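Local coordinates for protein predicted phosphatase, HAD family (Clostridium acetobutylicum, PDB 3MC1) that is predicted to be a phosphatase of the haloacid dehalogenase superfamily, although its substrate and physiological role are not established, at residues A[105-110]-A[127-132]. Sequence-based numbering, arbitrary orientation.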
# COMPACT_ATOMS: atom_id res chain seq x y z
N LEU A 105 15.20 2.09 -3.22
CA LEU A 105 13.76 2.15 -2.95
C LEU A 105 13.02 0.91 -3.43
O LEU A 105 13.29 0.42 -4.53
CB LEU A 105 13.16 3.41 -3.59
CG LEU A 105 13.94 4.73 -3.37
CD1 LEU A 105 13.22 5.91 -4.04
CD2 LEU A 105 14.09 4.98 -1.88
N VAL A 106 12.09 0.43 -2.61
CA VAL A 106 11.32 -0.77 -2.94
C VAL A 106 9.84 -0.59 -2.62
O VAL A 106 9.49 0.07 -1.64
CB VAL A 106 11.84 -2.00 -2.12
CG1 VAL A 106 11.04 -3.26 -2.47
CG2 VAL A 106 13.33 -2.24 -2.40
N VAL A 107 8.96 -1.15 -3.44
CA VAL A 107 7.54 -1.07 -3.14
C VAL A 107 7.17 -2.44 -2.57
O VAL A 107 7.48 -3.47 -3.16
CB VAL A 107 6.66 -0.81 -4.40
CG1 VAL A 107 5.18 -0.98 -4.03
CG2 VAL A 107 6.90 0.60 -4.92
N ALA A 108 6.52 -2.43 -1.42
CA ALA A 108 6.08 -3.66 -0.76
C ALA A 108 4.60 -3.40 -0.50
O ALA A 108 4.25 -2.63 0.40
CB ALA A 108 6.84 -3.87 0.54
N THR A 109 3.73 -4.04 -1.28
CA THR A 109 2.30 -3.80 -1.15
C THR A 109 1.42 -5.05 -1.23
O THR A 109 1.81 -6.06 -1.82
CB THR A 109 1.86 -2.81 -2.26
OG1 THR A 109 0.45 -2.59 -2.18
CG2 THR A 109 2.20 -3.36 -3.65
N SER A 110 0.23 -4.97 -0.63
CA SER A 110 -0.71 -6.08 -0.69
C SER A 110 -1.43 -6.00 -2.05
O SER A 110 -2.14 -6.93 -2.45
CB SER A 110 -1.75 -6.01 0.44
OG SER A 110 -1.20 -6.39 1.69
N PHE A 127 10.91 3.56 -12.47
CA PHE A 127 12.36 3.44 -12.43
C PHE A 127 13.05 3.94 -11.17
O PHE A 127 14.26 3.73 -10.99
CB PHE A 127 12.94 4.08 -13.68
CG PHE A 127 12.71 3.26 -14.92
CD1 PHE A 127 13.33 2.02 -15.06
CD2 PHE A 127 11.86 3.70 -15.92
CE1 PHE A 127 13.10 1.24 -16.18
CE2 PHE A 127 11.62 2.92 -17.05
CZ PHE A 127 12.24 1.69 -17.19
N TYR A 128 12.30 4.60 -10.29
CA TYR A 128 12.87 5.08 -9.04
C TYR A 128 13.04 3.88 -8.11
O TYR A 128 13.78 3.95 -7.12
CB TYR A 128 11.93 6.07 -8.36
CG TYR A 128 11.87 7.45 -9.00
CD1 TYR A 128 13.01 8.26 -9.04
CD2 TYR A 128 10.68 7.94 -9.53
CE1 TYR A 128 12.96 9.54 -9.60
CE2 TYR A 128 10.62 9.22 -10.09
CZ TYR A 128 11.76 10.01 -10.12
OH TYR A 128 11.69 11.27 -10.67
N PHE A 129 12.38 2.78 -8.44
CA PHE A 129 12.41 1.59 -7.60
C PHE A 129 13.29 0.46 -8.06
O PHE A 129 13.38 0.17 -9.25
CB PHE A 129 10.97 1.08 -7.42
CG PHE A 129 10.05 2.09 -6.78
CD1 PHE A 129 10.09 2.30 -5.39
CD2 PHE A 129 9.24 2.91 -7.56
CE1 PHE A 129 9.33 3.31 -4.81
CE2 PHE A 129 8.48 3.92 -6.98
CZ PHE A 129 8.53 4.12 -5.60
N ASP A 130 13.93 -0.19 -7.08
CA ASP A 130 14.78 -1.35 -7.32
C ASP A 130 13.89 -2.56 -7.57
O ASP A 130 14.28 -3.50 -8.26
CB ASP A 130 15.65 -1.61 -6.09
CG ASP A 130 16.92 -0.79 -6.08
OD1 ASP A 130 16.93 0.31 -6.66
OD2 ASP A 130 17.90 -1.25 -5.47
N ALA A 131 12.70 -2.55 -6.98
CA ALA A 131 11.76 -3.65 -7.17
C ALA A 131 10.37 -3.20 -6.74
O ALA A 131 10.22 -2.30 -5.92
CB ALA A 131 12.20 -4.86 -6.35
N ILE A 132 9.36 -3.82 -7.33
CA ILE A 132 7.97 -3.52 -7.00
C ILE A 132 7.39 -4.88 -6.66
O ILE A 132 7.11 -5.69 -7.54
CB ILE A 132 7.24 -2.89 -8.22
CG1 ILE A 132 7.82 -1.50 -8.48
CG2 ILE A 132 5.74 -2.79 -7.94
CD1 ILE A 132 7.40 -0.88 -9.80
O HOH W 1 15.95 2.43 -5.98
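F129 brings its ring beneath CG2 of V107 by placing CG beside its own backbone N (chi1 -60°), while in V107 a chi1 of 170° sets CG2 anti to the carbonyl carbon, beside the backbone N, and over that ring. The methyl sits over one face in a CH-pi contact, CG2 of V107 lying 3.7 Å from the centroid of F129 and 15° off the ring normal. L105 reaches the same ring obliquely, its CB 3.7 Å from CD1 of F129, and V106 N lies at the ring edge, near its plane. CB of Y128 lies over the opposite face, offset to the rim; the Y128 hydroxyl is hydrogen-bonded to E92. Two backbone bonds tie the chains: D130 N gives a nearly straight bond to L105 O at 2.7 Å, and V107 N donates to A131 O at 3.0 Å. Beside them V107 and I132 form a parallel bridge between strands 104-109 and 131-135, joined through helix 113-122 as a beta-alpha-beta unit of the Rossmann-like HAD core; 131-135 is the outermost strand on this side of the sheet. V107 and I132 lie on the face covered by helix 113-122, where CB of V107 is 4.2 Å from CG2 of I132. V106 and A131 face helix 144-155 and both touch L155. A131 N is buried without a hydrogen-bond partner. A water accepts from L105 N and donates to Y128 O, linking L105 to the 3-10 turn at Y128; L105 and F129 both also pack on L95 of helix 91-101. Farther along strand 104-109, T109 OG1 hydrogen-bonds OD1 of D10, an aspartate that, with D12 and D167, forms the sodium site.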